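Local coordinates for protein cadherin-related family member 2 (Mus musculus, PDB 5CYX) that probably links adjacent microvilli of epithelial cells by forming calcium-dependent adhesive complexes with CDHR5 through its extracellular cadherin repeats, at residues V25-V30 / G58-A63; S64-E69 / V93-R98; N99-V104 / D131-T136. All blocks are in the same frame, centred on the assembly; numbering follows the deposited sequence.

The three contacts follow one another along the chain, from the body of the first cadherin repeat to its junction with the second. Contact 1 pairs two sheet strands, and its segment 58-63 continues directly into 64-69 of contact 2; their centres lie about 16 Å apart. Contact 2 closes the end of the first repeat and shares two calcium ions, 4.0 Å apart, with contact 3, about 14 Å away between centres; Glu-18 binds both ions. A third ion, 6.6 Å from the one that Asp-97 and Asp-133 share, is bound in contact 3. Asp-97 OD2 also meets Thr-134 N at 2.9 Å, probably a hydrogen bond. Contact 1 stands about 12 Å from contact 3 between nearest atoms.

Contact 1: V25-V30 / G58-A63; sequences VAFWLV and GEVKLA
A classic beta bulge marks the antiparallel pairing of strand 25-30 with strand 59-62 in the first cadherin repeat: Ala-26 and Phe-27 both stand opposite Val-60. The carbonyl oxygen of Val-60 thus takes two amide hydrogens, from Ala-26 N at 2.8 Å and from Phe-27 N at 3.2 Å, the second bond being much the straighter (169°). Val-60 N returns a bond to Phe-27 O, and further along Leu-29 N donates to Gly-58 O at 2.9 Å. Glycine suits position 58, where a side chain would run into Leu-29 O.

Phe-27 and Val-60 send their side chains to the same face and lie side by side. With its CG lodged between the backbone N and the carbonyl carbon (chi1 54°), Phe-27 presents a ring face to Val-60 CB, 4.1 Å from the ring centroid. Leu-29 CD1 reaches Val-60 CG2 at 3.9 Å, and Phe-51 and Ile-43 also touch Val-60, so branched and aromatic groups fill this buried side. On the face of Trp-28 and Glu-59, the aliphatic part of the glutamate lies over the indole: Glu-59 CB is 3.4 Å from Trp-28 CZ3, leaving the carboxylate beyond the ring. Trp-28, Leu-29 and Val-30 also pair with a strand of a second subunit, extending the sheet. Within the chain, two strands joined edge to edge over a hydrophobic interior are typical of the cadherin beta sandwich.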
# COMPACT_ATOMS: atom_id res chain seq x y z
N VAL A 25 28.21 38.49 -12.97
CA VAL A 25 27.42 39.66 -13.31
C VAL A 25 25.93 39.33 -13.18
O VAL A 25 25.41 38.46 -13.87
CB VAL A 25 27.74 40.14 -14.75
CG1 VAL A 25 26.78 41.23 -15.18
CG2 VAL A 25 29.17 40.65 -14.84
N ALA A 26 25.21 40.05 -12.31
CA ALA A 26 23.80 39.81 -12.16
C ALA A 26 23.04 40.54 -13.28
O ALA A 26 22.04 40.04 -13.79
CB ALA A 26 23.34 40.28 -10.84
N PHE A 27 23.50 41.74 -13.61
CA PHE A 27 22.91 42.56 -14.63
C PHE A 27 23.66 43.88 -14.78
O PHE A 27 24.56 44.21 -13.96
CB PHE A 27 21.43 42.84 -14.31
CG PHE A 27 21.20 43.42 -12.95
CD1 PHE A 27 21.29 44.78 -12.74
CD2 PHE A 27 20.85 42.61 -11.88
CE1 PHE A 27 21.04 45.34 -11.47
CE2 PHE A 27 20.60 43.16 -10.61
CZ PHE A 27 20.71 44.53 -10.41
N TRP A 28 23.26 44.60 -15.83
CA TRP A 28 23.74 45.93 -16.20
C TRP A 28 22.63 46.93 -16.01
O TRP A 28 21.51 46.70 -16.52
CB TRP A 28 24.13 45.98 -17.68
CG TRP A 28 25.28 45.15 -18.03
CD1 TRP A 28 25.26 43.86 -18.42
CD2 TRP A 28 26.64 45.55 -18.01
NE1 TRP A 28 26.54 43.41 -18.65
CE2 TRP A 28 27.41 44.44 -18.41
CE3 TRP A 28 27.29 46.75 -17.72
CZ2 TRP A 28 28.78 44.47 -18.52
CZ3 TRP A 28 28.69 46.79 -17.82
CH2 TRP A 28 29.42 45.66 -18.20
N LEU A 29 22.94 48.04 -15.35
CA LEU A 29 22.05 49.19 -15.31
C LEU A 29 22.41 50.07 -16.50
O LEU A 29 23.59 50.34 -16.72
CB LEU A 29 22.24 49.97 -14.03
CG LEU A 29 21.83 49.26 -12.74
CD1 LEU A 29 22.47 49.95 -11.53
CD2 LEU A 29 20.32 49.20 -12.61
N VAL A 30 21.39 50.49 -17.26
CA VAL A 30 21.54 51.32 -18.46
C VAL A 30 20.49 52.45 -18.38
O VAL A 30 19.42 52.21 -17.87
CB VAL A 30 21.29 50.42 -19.72
CG1 VAL A 30 21.22 51.23 -21.00
CG2 VAL A 30 22.36 49.34 -19.83
N GLY A 58 27.88 50.68 -15.08
CA GLY A 58 26.56 50.09 -14.76
C GLY A 58 26.59 48.59 -14.49
O GLY A 58 25.56 47.98 -14.20
N GLU A 59 27.78 48.00 -14.59
CA GLU A 59 27.98 46.59 -14.31
C GLU A 59 27.62 46.29 -12.85
O GLU A 59 28.18 46.89 -11.95
CB GLU A 59 29.45 46.21 -14.54
CG GLU A 59 29.73 44.73 -14.53
CD GLU A 59 31.22 44.43 -14.47
OE1 GLU A 59 31.88 44.67 -13.42
OE2 GLU A 59 31.74 43.96 -15.48
N VAL A 60 26.69 45.37 -12.63
CA VAL A 60 26.32 44.94 -11.30
C VAL A 60 26.59 43.48 -11.09
O VAL A 60 25.94 42.63 -11.69
CB VAL A 60 24.83 45.19 -10.96
CG1 VAL A 60 24.55 44.80 -9.51
CG2 VAL A 60 24.46 46.63 -11.23
N LYS A 61 27.53 43.20 -10.20
CA LYS A 61 27.86 41.85 -9.77
C LYS A 61 27.18 41.48 -8.47
O LYS A 61 26.95 42.36 -7.62
CB LYS A 61 29.37 41.72 -9.55
CG LYS A 61 30.17 41.83 -10.82
CD LYS A 61 31.63 41.57 -10.54
CE LYS A 61 32.49 41.73 -11.79
NZ LYS A 61 33.93 41.74 -11.37
N LEU A 62 26.92 40.19 -8.30
CA LEU A 62 26.35 39.69 -7.10
C LEU A 62 27.47 39.73 -6.04
O LEU A 62 28.54 39.22 -6.30
CB LEU A 62 25.87 38.27 -7.27
CG LEU A 62 25.23 37.66 -6.02
CD1 LEU A 62 23.86 38.28 -5.73
CD2 LEU A 62 25.13 36.15 -6.20
N ALA A 63 27.23 40.31 -4.87
CA ALA A 63 28.35 40.46 -3.84
C ALA A 63 28.18 39.62 -2.57
O ALA A 63 29.03 39.64 -1.67
CB ALA A 63 28.52 41.92 -3.48

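Contact 2: S64-E69 / V93-R98; sequences SPLDFE and VIVEDR. With CA (calcium ion), chain C; CA (calcium ion), chain B.
Phe-68 and Asp-97 are stacked, the carboxylate plane turned only 23° from the ring while the two side chains cross at about a right angle. Asp-97 CB sits over one face of the Phe-68 ring, 3.8 Å from its centroid, and Asp-97 OD1 comes to 3.5 Å from Phe-68 CD2. Extending away from its own backbone N (chi1 179°), the phenylalanine brings its ring edge to the carbonyl of Val-95, CD1 lying 3.2 Å from Val-95 O. Beside it Leu-66 CD2 rests on Val-95 CG2, an apolar pairing that extends to Leu-16 and Phe-74.

Asp-67, Phe-68 and Glu-69 form the Asp-x-Glu motif of cadherin repeats, and Asp-97 opens the linker that leads to the second repeat. Glu-69 is bent at chi2 (63°), which lets its carboxylate serve two calcium ions: OE1 bridges them, and OE2 joins Asp-97 OD1 and Arg-98 O on one. Asp-67 OD1 binds the other ion at 2.3 Å. Glu-69 OE2 and Asp-97 OD1 lie 3.0 Å apart, their like charges probably offset by the shared calcium; Asp-97 OD2 probably accepts a hydrogen bond from Thr-134 N. An alanine in place of Phe-68 is likely to leave a gap between Val-95 and Asp-97, with Asp-97 CB lacking the face it rests on. The Arg-98 side chain curls back, NH1 making a 3.1 Å salt bridge with Glu-96 OE1 and NH2 donating to Asp-97 O.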
# COMPACT_ATOMS: atom_id res chain seq x y z
N SER A 64 27.03 38.95 -2.46
CA SER A 64 26.79 38.09 -1.33
C SER A 64 25.84 37.01 -1.81
O SER A 64 25.04 37.28 -2.66
CB SER A 64 26.20 38.90 -0.19
OG SER A 64 25.80 38.04 0.85
N PRO A 65 25.94 35.78 -1.26
CA PRO A 65 25.16 34.66 -1.76
C PRO A 65 23.64 34.83 -1.57
O PRO A 65 23.20 35.32 -0.56
CB PRO A 65 25.69 33.46 -0.95
CG PRO A 65 27.06 33.87 -0.49
CD PRO A 65 26.94 35.34 -0.24
N LEU A 66 22.89 34.45 -2.60
CA LEU A 66 21.47 34.40 -2.60
C LEU A 66 21.05 33.08 -2.03
O LEU A 66 21.75 32.08 -2.20
CB LEU A 66 20.96 34.44 -4.06
CG LEU A 66 21.17 35.72 -4.85
CD1 LEU A 66 20.60 35.56 -6.25
CD2 LEU A 66 20.51 36.91 -4.17
N ASP A 67 19.87 33.04 -1.40
CA ASP A 67 19.40 31.83 -0.75
C ASP A 67 17.90 31.90 -0.61
O ASP A 67 17.38 32.60 0.26
CB ASP A 67 20.09 31.65 0.65
CG ASP A 67 19.67 30.33 1.33
OD1 ASP A 67 19.16 29.40 0.67
OD2 ASP A 67 19.80 30.23 2.53
N PHE A 68 17.21 31.19 -1.48
CA PHE A 68 15.79 31.16 -1.51
C PHE A 68 15.21 30.71 -0.18
O PHE A 68 14.21 31.25 0.27
CB PHE A 68 15.29 30.20 -2.58
CG PHE A 68 13.81 30.11 -2.63
CD1 PHE A 68 13.07 31.10 -3.27
CD2 PHE A 68 13.13 29.04 -2.06
CE1 PHE A 68 11.69 31.01 -3.35
CE2 PHE A 68 11.75 28.95 -2.13
CZ PHE A 68 11.04 29.95 -2.75
N GLU A 69 15.86 29.74 0.45
CA GLU A 69 15.35 29.17 1.70
C GLU A 69 15.25 30.19 2.85
O GLU A 69 14.38 30.03 3.73
CB GLU A 69 16.19 27.97 2.14
CG GLU A 69 15.83 26.68 1.42
CD GLU A 69 16.08 26.72 -0.11
OE1 GLU A 69 17.16 27.04 -0.60
OE2 GLU A 69 15.19 26.42 -0.86
N VAL A 93 13.87 42.29 -6.15
CA VAL A 93 14.61 41.11 -6.53
C VAL A 93 13.80 39.86 -6.12
O VAL A 93 13.57 39.65 -4.94
CB VAL A 93 16.02 41.10 -5.91
CG1 VAL A 93 16.78 39.88 -6.37
CG2 VAL A 93 16.76 42.36 -6.31
N ILE A 94 13.29 39.10 -7.11
CA ILE A 94 12.74 37.78 -6.88
C ILE A 94 13.91 36.78 -6.95
O ILE A 94 14.61 36.71 -7.96
CB ILE A 94 11.64 37.45 -7.91
CG1 ILE A 94 10.54 38.54 -7.96
CG2 ILE A 94 10.99 36.10 -7.63
CD1 ILE A 94 9.99 38.92 -6.59
N VAL A 95 14.13 36.02 -5.87
CA VAL A 95 15.10 34.92 -5.87
C VAL A 95 14.37 33.64 -6.23
O VAL A 95 13.38 33.30 -5.59
CB VAL A 95 15.81 34.79 -4.51
CG1 VAL A 95 16.86 33.68 -4.54
CG2 VAL A 95 16.51 36.08 -4.16
N GLU A 96 14.79 32.96 -7.29
CA GLU A 96 14.19 31.68 -7.67
C GLU A 96 14.84 30.48 -6.98
O GLU A 96 16.09 30.35 -6.90
CB GLU A 96 14.28 31.45 -9.18
CG GLU A 96 13.33 32.27 -10.00
CD GLU A 96 13.22 31.78 -11.45
OE1 GLU A 96 14.25 31.29 -11.99
OE2 GLU A 96 12.10 31.90 -12.02
N ASP A 97 13.98 29.56 -6.56
CA ASP A 97 14.38 28.33 -5.92
C ASP A 97 15.17 27.47 -6.91
O ASP A 97 14.80 27.38 -8.11
CB ASP A 97 13.15 27.54 -5.41
CG ASP A 97 13.53 26.39 -4.44
OD1 ASP A 97 14.63 26.43 -3.83
OD2 ASP A 97 12.73 25.43 -4.34
N ARG A 98 16.27 26.88 -6.42
CA ARG A 98 16.97 25.80 -7.19
C ARG A 98 17.20 24.58 -6.26
O ARG A 98 17.14 24.70 -4.98
CB ARG A 98 18.26 26.33 -7.77
CG ARG A 98 18.09 27.40 -8.83
CD ARG A 98 17.83 26.75 -10.16
NE ARG A 98 17.58 27.70 -11.23
CZ ARG A 98 16.42 28.26 -11.52
NH1 ARG A 98 16.34 29.09 -12.54
NH2 ARG A 98 15.32 28.02 -10.81
CA CA C . 16.60 25.72 -2.83
CA CA B . 19.48 27.71 -0.87
O HOH W 1 20.32 26.19 0.88

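Contact 3: N99-V104 / D131-T136; sequences NDNIPV and DKDTGT. With CA (calcium ion), chain D; CA (calcium ion), chain C; CA (calcium ion), chain B.
Asp-133 meets Asn-101 through two hydrogen bonds while its carboxylate bridges two calcium ions. Asn-101 N donates to the syn lone pair of Asp-133 OD2 at 2.8 Å, and the amide ND2 reaches OD1 at 3.0 Å, nearly straight (166°) but from above the carboxylate plane. With CG beside the backbone N (chi1 -73°), Asn-101 ND2 can reach the carboxylate that its backbone N-H also grips. A second bond from ND2 goes to a water that is itself a calcium ligand.

Each Asp-133 oxygen also serves a metal. OD2 shares one ion with Asn-99 OD1, Asn-101 O and both oxygens of Asp-131, a shell completed by Ala-137 O and Asp-189. OD1 shares the next ion with Asp-100 OD1, 2.9 Å away, and with Glu-18, Glu-69, Asp-97 and Arg-98 of the first repeat, while Asp-100 OD2 binds a third at 2.2 Å. Asn-99 suits its place as a neutral ligand, its ND2 hydrogen-bonded to Lys-199.

Asp-131 has a second task: its OD1 accepts from Asp-133 N at 3.0 Å, closing an Asx turn that sets Asp-133 in position. Pro-103, with no amide hydrogen to offer, brings its CD to 3.3 Å from Asp-131 OD2. A second water ties Ile-102 O to Lys-132 N. The sequence Asn-99 to Asn-101 belongs to the cadherin linker and Asp-131 to Asp-133 to the Asp-x-Asp motif of the second repeat. With so many oxygens crowded together, the calcium charges probably balance the carboxylates, so loss of the ions would be expected to set the two repeats more loosely against each other.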
# COMPACT_ATOMS: atom_id res chain seq x y z
N ASN A 99 17.41 23.41 -6.85
CA ASN A 99 17.56 22.20 -6.07
C ASN A 99 18.97 22.08 -5.45
O ASN A 99 19.81 21.27 -5.93
CB ASN A 99 17.22 20.98 -6.87
CG ASN A 99 17.02 19.77 -6.04
OD1 ASN A 99 16.97 19.85 -4.81
ND2 ASN A 99 16.93 18.65 -6.68
N ASP A 100 19.20 22.86 -4.39
CA ASP A 100 20.47 22.83 -3.64
C ASP A 100 20.28 22.20 -2.27
O ASP A 100 21.21 22.24 -1.50
CB ASP A 100 21.03 24.27 -3.45
CG ASP A 100 20.00 25.23 -2.74
OD1 ASP A 100 18.80 24.90 -2.63
OD2 ASP A 100 20.39 26.28 -2.24
N ASN A 101 19.09 21.69 -1.91
CA ASN A 101 19.04 20.95 -0.62
C ASN A 101 18.79 19.46 -0.82
O ASN A 101 18.19 19.09 -1.84
CB ASN A 101 18.05 21.54 0.36
CG ASN A 101 18.53 22.84 0.94
OD1 ASN A 101 19.39 22.86 1.84
ND2 ASN A 101 18.01 23.94 0.44
N ILE A 102 19.32 18.65 0.12
CA ILE A 102 19.05 17.20 0.16
C ILE A 102 17.98 16.77 1.19
O ILE A 102 17.74 17.47 2.20
CB ILE A 102 20.30 16.34 0.40
CG1 ILE A 102 20.91 16.60 1.81
CG2 ILE A 102 21.39 16.61 -0.64
CD1 ILE A 102 22.06 15.65 2.12
N PRO A 103 17.36 15.60 0.96
CA PRO A 103 16.49 15.01 1.94
C PRO A 103 17.30 14.58 3.15
O PRO A 103 18.31 13.92 3.00
CB PRO A 103 15.96 13.77 1.22
CG PRO A 103 15.97 14.14 -0.22
CD PRO A 103 17.27 14.89 -0.33
N VAL A 104 16.83 14.96 4.33
CA VAL A 104 17.53 14.67 5.58
C VAL A 104 16.56 13.94 6.55
O VAL A 104 15.36 14.28 6.63
CB VAL A 104 18.11 15.96 6.26
CG1 VAL A 104 19.35 16.44 5.53
CG2 VAL A 104 17.08 17.09 6.33
N ASP A 131 13.13 17.74 2.94
CA ASP A 131 14.00 18.42 1.99
C ASP A 131 13.49 19.84 1.93
O ASP A 131 12.34 20.06 1.59
CB ASP A 131 13.89 17.75 0.61
CG ASP A 131 14.83 18.35 -0.42
OD1 ASP A 131 14.92 19.58 -0.60
OD2 ASP A 131 15.47 17.57 -1.17
N LYS A 132 14.37 20.78 2.23
CA LYS A 132 13.97 22.19 2.36
C LYS A 132 13.60 22.91 1.07
O LYS A 132 13.05 24.00 1.14
CB LYS A 132 15.06 22.97 3.07
CG LYS A 132 15.22 22.48 4.50
CD LYS A 132 15.21 23.65 5.47
CE LYS A 132 16.55 24.40 5.46
NZ LYS A 132 16.38 25.86 5.78
N ASP A 133 13.89 22.34 -0.10
CA ASP A 133 13.53 23.01 -1.33
C ASP A 133 12.00 22.94 -1.48
O ASP A 133 11.32 22.23 -0.73
CB ASP A 133 14.27 22.43 -2.55
CG ASP A 133 15.80 22.47 -2.37
OD1 ASP A 133 16.33 23.54 -1.96
OD2 ASP A 133 16.38 21.40 -2.52
N THR A 134 11.49 23.68 -2.46
CA THR A 134 10.06 23.80 -2.74
C THR A 134 9.75 23.20 -4.12
O THR A 134 10.60 23.24 -5.00
CB THR A 134 9.69 25.29 -2.73
OG1 THR A 134 9.92 25.85 -1.42
CG2 THR A 134 8.17 25.51 -3.12
N GLY A 135 8.55 22.68 -4.34
CA GLY A 135 8.24 22.04 -5.61
C GLY A 135 8.87 20.65 -5.66
O GLY A 135 9.14 20.03 -4.61
N THR A 136 9.03 20.12 -6.87
CA THR A 136 9.50 18.74 -7.00
C THR A 136 10.90 18.63 -6.41
O THR A 136 11.30 17.57 -6.01
CB THR A 136 9.52 18.23 -8.46
OG1 THR A 136 10.36 19.08 -9.21
CG2 THR A 136 8.05 18.32 -9.07
CA CA D . 16.07 19.10 -2.81
CA CA C . 16.60 25.72 -2.83
CA CA B . 19.48 27.71 -0.87
O HOH W 1 20.32 26.19 0.88
O HOH W 2 16.97 19.69 3.23